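Local coordinates for antitoxin epsilon (Streptococcus pyogenes, PDB 1GVN), which neutralises the cognate zeta toxin as the antitoxin of a plasmid-encoded type II toxin-antitoxin system, which kills cells that lose the plasmid, at residues Val44-Leu47 / Asn48-Leu52; Asn27-Asn31 / His32-Lys36; Asn15-Ser18 / Ala19-Asn23. All blocks are in the same frame, centred on the assembly; numbering follows the deposited sequence.

Contact 1. Residues Val44-Leu47 / Asn48-Leu52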
# COMPACT_ATOMS: atom_id res chain seq x y z
N VAL A 44 10.44 -4.39 -4.67
CA VAL A 44 10.02 -5.75 -4.40
C VAL A 44 9.07 -5.74 -3.20
O VAL A 44 8.12 -6.52 -3.14
CB VAL A 44 11.23 -6.67 -4.13
CG1 VAL A 44 10.78 -8.06 -3.72
CG2 VAL A 44 12.09 -6.76 -5.39
N ASN A 45 9.33 -4.85 -2.25
CA ASN A 45 8.47 -4.74 -1.08
C ASN A 45 7.08 -4.32 -1.58
O ASN A 45 6.06 -4.85 -1.14
CB ASN A 45 9.02 -3.69 -0.11
CG ASN A 45 8.21 -3.59 1.17
OD1 ASN A 45 7.11 -3.04 1.18
ND2 ASN A 45 8.75 -4.14 2.25
N LEU A 46 7.05 -3.37 -2.51
CA LEU A 46 5.79 -2.91 -3.08
C LEU A 46 5.09 -4.04 -3.82
O LEU A 46 3.88 -4.24 -3.68
CB LEU A 46 6.03 -1.75 -4.04
CG LEU A 46 4.80 -1.27 -4.83
CD1 LEU A 46 3.71 -0.83 -3.87
CD2 LEU A 46 5.20 -0.14 -5.75
N LEU A 47 5.85 -4.78 -4.63
CA LEU A 47 5.29 -5.90 -5.38
C LEU A 47 4.61 -6.87 -4.42
O LEU A 47 3.49 -7.33 -4.67
CB LEU A 47 6.39 -6.63 -6.15
CG LEU A 47 5.92 -7.86 -6.95
CD1 LEU A 47 5.03 -7.42 -8.10
CD2 LEU A 47 7.12 -8.63 -7.48
N ASN A 48 5.29 -7.19 -3.32
CA ASN A 48 4.76 -8.12 -2.34
C ASN A 48 3.50 -7.61 -1.67
O ASN A 48 2.59 -8.38 -1.36
CB ASN A 48 5.83 -8.48 -1.31
CG ASN A 48 6.93 -9.34 -1.91
OD1 ASN A 48 6.70 -10.06 -2.89
ND2 ASN A 48 8.12 -9.29 -1.33
N GLN A 49 3.44 -6.30 -1.44
CA GLN A 49 2.23 -5.73 -0.86
C GLN A 49 1.05 -5.84 -1.83
O GLN A 49 -0.06 -6.13 -1.45
CB GLN A 49 2.45 -4.27 -0.47
CG GLN A 49 3.43 -4.08 0.68
CD GLN A 49 3.62 -2.62 1.04
OE1 GLN A 49 2.67 -1.93 1.41
NE2 GLN A 49 4.86 -2.15 0.93
N LEU A 50 1.38 -5.66 -3.11
CA LEU A 50 0.36 -5.76 -4.15
C LEU A 50 -0.13 -7.20 -4.26
O LEU A 50 -1.32 -7.44 -4.49
CB LEU A 50 0.91 -5.27 -5.50
CG LEU A 50 1.35 -3.79 -5.58
CD1 LEU A 50 1.66 -3.43 -7.04
CD2 LEU A 50 0.25 -2.89 -5.05
N LYS A 51 0.78 -8.16 -4.10
CA LYS A 51 0.40 -9.57 -4.14
C LYS A 51 -0.58 -9.85 -3.00
O LYS A 51 -1.57 -10.56 -3.15
CB LYS A 51 1.64 -10.47 -3.99
CG LYS A 51 2.57 -10.49 -5.21
CD LYS A 51 3.81 -11.34 -4.95
CE LYS A 51 4.62 -11.56 -6.24
NZ LYS A 51 4.00 -12.59 -7.12
N LEU A 52 -0.29 -9.27 -1.84
CA LEU A 52 -1.13 -9.45 -0.67
C LEU A 52 -2.52 -8.85 -0.94
O LEU A 52 -3.55 -9.43 -0.60
CB LEU A 52 -0.47 -8.77 0.54
CG LEU A 52 -0.92 -9.18 1.94
CD1 LEU A 52 -0.01 -8.50 2.97
CD2 LEU A 52 -2.36 -8.78 2.16
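Val44 to Leu52 form an unbroken run of helix 42-54, in which the backbone N-H groups of Asn48, Gln49, Leu50 and Lys51 bond to the carbonyls of Val44, Asn45, Leu46 and Leu47, Asn48 N lying 2.9 Å from Val44 O. The side chains repeat this four-residue spacing, each pair with its own chemistry. Val44 and Asn48 lie alongside each other, with Val44 CG1 3.8 Å from Asn48 ND2. Asn45 and Gln49 pair through their amides, Gln49 NE2 donating to Asn45 OD1; the modelled separation of 2.4 Å is doubtfully short. The two amide planes stand 86° apart. Gln49 swings CG beside its own backbone N (chi1 -67°), which leads the extended chain back to the preceding turn. The other amide atoms reach toward the subunit interface: Gln49 OE1 meets Tyr72 OH of a second subunit, while Asn45 ND2 bonds to Ser39 O of its own chain and to Leu52 O of the second subunit. On the inner side of this three-helix bundle, Leu46 CD1 approaches Leu50 CG at 4.2 Å, and both leucines press against helix 63-83. Leu50, together with Leu47, touches Tyr22 and Val25 of helix 5-31. Lys51 passes its CE across Leu47, 4.0 Å from Leu47 CG, so aliphatic carbon packs on carbon. Its chain then bends at the last torsion (chi4 -77°), and NZ bonds to Tyr22 OH and is salt-bridged to an acidic side chain of another protein, probably the zeta toxin.

Contact 2. Residues Asn27-Asn31 / His32-Lys36; sequences NYVLN and HELNK
The rings of Tyr28 and His32 stack face to face, their centroids 3.9 Å apart and their planes turned 21° from parallel. Over the centre of one phenol face sits His32 ND1, while Tyr28 CZ lies over the centre of an imidazole face. Each ring also has a partner at its edge. Leu34 CD1 comes to 4.0 Å from Tyr28 CE1, close to the phenol plane, and Tyr28 O lies in the imidazole plane, 2.9 Å from His32 ND1. The same carbonyl oxygen takes the backbone N of His32 at 2.8 Å, so two donors from one residue grip it and fix the rotation of the imidazole. With CG beside its backbone N (chi1 -70°), His32 folds back over the last helical turn to reach Tyr28.

Beyond this pair the helix ends in a Schellman motif. Glu33, with positive phi (50°), is the C-prime residue; Leu34 N returns to Val29 O at 3.0 Å, in the carbonyl plane, and Glu33 N bonds to Leu30 O from above its plane. A water molecule donates to both Val29 O and Leu34 O, tying the last turn to the departing chain. Farther on, Lys36 crosses Val29 at about a right angle, its CG 3.9 Å from Val29 CG1. The charged end of this lysine points out of the contact, to an acidic side chain on the chain of another protein. Tyr28 OH is bonded to Glu43, at the start of the next helix. Because His32 NE2 is hydrogen-bonded to the carbonyl oxygen of Glu87 while ND1 donates to Tyr28 O, both ring nitrogens face acceptors, an arrangement that would favour a protonated, cationic imidazole.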
# COMPACT_ATOMS: atom_id res chain seq x y z
N ASN A 27 6.68 -5.79 -14.19
CA ASN A 27 7.58 -5.52 -15.31
C ASN A 27 8.88 -4.87 -14.86
O ASN A 27 9.96 -5.26 -15.32
CB ASN A 27 6.91 -4.61 -16.34
CG ASN A 27 6.34 -5.40 -17.51
OD1 ASN A 27 6.91 -6.40 -17.93
ND2 ASN A 27 5.21 -4.94 -18.05
N TYR A 28 8.78 -3.89 -13.98
CA TYR A 28 9.95 -3.18 -13.48
C TYR A 28 10.87 -4.12 -12.71
O TYR A 28 12.08 -4.18 -12.96
CB TYR A 28 9.49 -2.03 -12.59
CG TYR A 28 10.61 -1.18 -12.02
CD1 TYR A 28 11.37 -1.63 -10.94
CD2 TYR A 28 10.89 0.08 -12.55
CE1 TYR A 28 12.37 -0.84 -10.39
CE2 TYR A 28 11.89 0.88 -12.00
CZ TYR A 28 12.62 0.42 -10.92
OH TYR A 28 13.59 1.21 -10.35
N VAL A 29 10.30 -4.87 -11.77
CA VAL A 29 11.07 -5.81 -10.97
C VAL A 29 11.80 -6.82 -11.85
O VAL A 29 12.99 -7.08 -11.65
CB VAL A 29 10.17 -6.56 -9.96
CG1 VAL A 29 10.92 -7.73 -9.32
CG2 VAL A 29 9.71 -5.59 -8.87
N LEU A 30 11.11 -7.37 -12.84
CA LEU A 30 11.73 -8.33 -13.73
C LEU A 30 12.77 -7.67 -14.64
O LEU A 30 13.88 -8.18 -14.80
CB LEU A 30 10.66 -9.03 -14.59
CG LEU A 30 9.69 -9.92 -13.81
CD1 LEU A 30 8.67 -10.53 -14.78
CD2 LEU A 30 10.45 -11.03 -13.09
N ASN A 31 12.41 -6.53 -15.21
CA ASN A 31 13.34 -5.83 -16.09
C ASN A 31 14.62 -5.43 -15.37
O ASN A 31 15.69 -5.46 -15.96
CB ASN A 31 12.66 -4.59 -16.71
CG ASN A 31 11.66 -4.97 -17.80
OD1 ASN A 31 11.95 -5.77 -18.69
ND2 ASN A 31 10.47 -4.37 -17.75
N HIS A 32 14.52 -5.07 -14.10
CA HIS A 32 15.71 -4.68 -13.36
C HIS A 32 16.37 -5.85 -12.65
O HIS A 32 17.31 -5.67 -11.88
CB HIS A 32 15.39 -3.56 -12.37
CG HIS A 32 15.08 -2.26 -13.03
ND1 HIS A 32 13.88 -2.02 -13.68
CD2 HIS A 32 15.84 -1.16 -13.25
CE1 HIS A 32 13.92 -0.84 -14.26
NE2 HIS A 32 15.10 -0.29 -14.01
N GLU A 33 15.87 -7.05 -12.92
CA GLU A 33 16.42 -8.26 -12.33
C GLU A 33 16.56 -8.18 -10.81
O GLU A 33 17.53 -8.67 -10.23
CB GLU A 33 17.77 -8.57 -12.98
CG GLU A 33 17.65 -8.79 -14.48
CD GLU A 33 18.98 -9.00 -15.17
OE1 GLU A 33 19.92 -9.51 -14.52
OE2 GLU A 33 19.07 -8.68 -16.38
N LEU A 34 15.58 -7.55 -10.17
CA LEU A 34 15.61 -7.43 -8.72
C LEU A 34 15.25 -8.77 -8.08
O LEU A 34 14.38 -9.49 -8.58
CB LEU A 34 14.62 -6.35 -8.26
CG LEU A 34 14.89 -4.94 -8.80
CD1 LEU A 34 13.80 -4.00 -8.30
CD2 LEU A 34 16.26 -4.45 -8.36
N ASN A 35 15.93 -9.11 -6.99
CA ASN A 35 15.68 -10.35 -6.29
C ASN A 35 14.26 -10.32 -5.73
O ASN A 35 13.98 -9.60 -4.78
CB ASN A 35 16.69 -10.52 -5.15
CG ASN A 35 16.53 -11.83 -4.41
OD1 ASN A 35 15.63 -12.62 -4.70
ND2 ASN A 35 17.41 -12.07 -3.43
N LYS A 36 13.36 -11.11 -6.33
CA LYS A 36 11.97 -11.15 -5.91
C LYS A 36 11.78 -11.65 -4.48
O LYS A 36 10.72 -11.45 -3.89
CB LYS A 36 11.13 -12.02 -6.86
CG LYS A 36 10.96 -11.44 -8.26
CD LYS A 36 10.13 -12.36 -9.17
CE LYS A 36 8.67 -12.47 -8.72
NZ LYS A 36 7.90 -13.52 -9.47
O HOH W 1 13.43 -10.08 -10.88

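Contact 3. Residues Asn15-Ser18 / Ala19-Asn23; sequences NELS and ASVYN
Ala19 begins the second half of this run of helix 5-31 with a rather long bond, its N 3.3 Å from Asn15 O and displaced well above that carbonyl plane. Its methyl group leans on the same oxygen, Ala19 CB to Asn15 O being 3.4 Å. Just ahead of it, Ser18 turns its OG into the position between its backbone N and carbonyl carbon (chi1 62°), and this hydroxyl, close to the backbone N of Ala19, is satisfied by Ile14 O one turn earlier. Ser20 follows, donating its N to Glu16 O at 3.2 Å, while its CB rests against Leu17 O. The hydroxyl of Ser20 bonds to a polar side chain of another protein, probably the zeta toxin.

At Val21 the helix bond is straighter: N lies 3.0 Å from Leu17 O, nearly along the C=O axis. The valine sets CG2 beside its backbone N, from where it reaches back over the previous turn to Leu17 CD1 at 4.2 Å, the apolar side-chain touch between the two segments. Tyr22 N donates to Ser18 O at 2.8 Å, so the four bonds shorten steadily along the run. Only the root of the tyrosine stays close to the preceding turn, CB lying 3.2 Å from Ser18 O; the ring itself leads away.

Several neighbours share the surface of the run. Trp73 of helix 63-83 packs on Leu17, Ser18 and Val21, while Leu50 of helix 42-54 meets Val21 and Tyr22. The other protein contributes a basic partner to Glu16 and an acidic one to Tyr22 OH, which places this part of helix 5-31 between the antitoxin core and the bound chain.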
# COMPACT_ATOMS: atom_id res chain seq x y z
N ASN A 15 -10.51 -4.80 -11.03
CA ASN A 15 -9.70 -5.82 -11.67
C ASN A 15 -8.88 -5.27 -12.83
O ASN A 15 -7.73 -5.67 -13.02
CB ASN A 15 -10.56 -6.99 -12.13
CG ASN A 15 -11.03 -7.85 -10.98
OD1 ASN A 15 -10.35 -7.96 -9.96
ND2 ASN A 15 -12.19 -8.48 -11.13
N GLU A 16 -9.44 -4.34 -13.59
CA GLU A 16 -8.70 -3.77 -14.70
C GLU A 16 -7.58 -2.86 -14.20
O GLU A 16 -6.44 -2.96 -14.65
CB GLU A 16 -9.62 -2.97 -15.63
CG GLU A 16 -10.45 -3.84 -16.56
CD GLU A 16 -11.12 -3.03 -17.66
OE1 GLU A 16 -10.42 -2.24 -18.32
OE2 GLU A 16 -12.34 -3.20 -17.87
N LEU A 17 -7.90 -1.99 -13.25
CA LEU A 17 -6.90 -1.08 -12.71
C LEU A 17 -5.79 -1.81 -11.96
O LEU A 17 -4.61 -1.50 -12.15
CB LEU A 17 -7.55 -0.04 -11.79
CG LEU A 17 -6.60 0.95 -11.11
CD1 LEU A 17 -5.81 1.73 -12.15
CD2 LEU A 17 -7.42 1.91 -10.23
N SER A 18 -6.15 -2.77 -11.12
CA SER A 18 -5.15 -3.49 -10.35
C SER A 18 -4.16 -4.23 -11.26
O SER A 18 -2.97 -4.28 -10.96
CB SER A 18 -5.81 -4.48 -9.38
OG SER A 18 -6.55 -5.47 -10.06
N ALA A 19 -4.66 -4.79 -12.35
CA ALA A 19 -3.79 -5.51 -13.29
C ALA A 19 -2.78 -4.54 -13.89
O ALA A 19 -1.61 -4.87 -14.10
CB ALA A 19 -4.62 -6.17 -14.39
N SER A 20 -3.25 -3.32 -14.17
CA SER A 20 -2.40 -2.29 -14.74
C SER A 20 -1.27 -1.92 -13.78
O SER A 20 -0.10 -1.85 -14.17
CB SER A 20 -3.24 -1.05 -15.05
OG SER A 20 -2.43 0.01 -15.52
N VAL A 21 -1.62 -1.69 -12.52
CA VAL A 21 -0.65 -1.31 -11.49
C VAL A 21 0.29 -2.47 -11.17
O VAL A 21 1.51 -2.29 -11.09
CB VAL A 21 -1.39 -0.85 -10.20
CG1 VAL A 21 -0.39 -0.54 -9.10
CG2 VAL A 21 -2.23 0.38 -10.51
N TYR A 22 -0.27 -3.66 -10.97
CA TYR A 22 0.54 -4.82 -10.65
C TYR A 22 1.52 -5.11 -11.79
O TYR A 22 2.72 -5.32 -11.56
CB TYR A 22 -0.34 -6.05 -10.43
CG TYR A 22 0.45 -7.26 -10.01
CD1 TYR A 22 0.83 -7.44 -8.68
CD2 TYR A 22 0.86 -8.21 -10.94
CE1 TYR A 22 1.60 -8.55 -8.29
CE2 TYR A 22 1.62 -9.31 -10.57
CZ TYR A 22 1.99 -9.47 -9.24
OH TYR A 22 2.74 -10.56 -8.88
N ASN A 23 1.01 -5.11 -13.01
CA ASN A 23 1.86 -5.38 -14.17
C ASN A 23 3.00 -4.39 -14.32
O ASN A 23 4.10 -4.77 -14.68
CB ASN A 23 1.02 -5.44 -15.45
CG ASN A 23 0.21 -6.72 -15.55
OD1 ASN A 23 0.62 -7.75 -15.02
ND2 ASN A 23 -0.93 -6.66 -16.23

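In the fold
Two of the three sites, contacts 1 and 3, are buried mid-helix turns, whereas contact 2 is partly buried and lies at the end of a helix, farther from the chain centre. Contacts 2 and 3 share helix 5-31, their centres about 17 Å apart; contact 1 occupies the next helix and touches both. Val44 packs on Leu34, Val29 and the backbone of the 32-36 loop, while the leucines of contact 1 pack on contact 3. Regular four-residue bonding governs contacts 1 and 3, with leucine and valine facing inward; contact 2 carries it to the helix end and adds ring stacking, a Schellman motif and a water bridge. All three send polar groups to another protein, and contact 1 also reaches the second subunit.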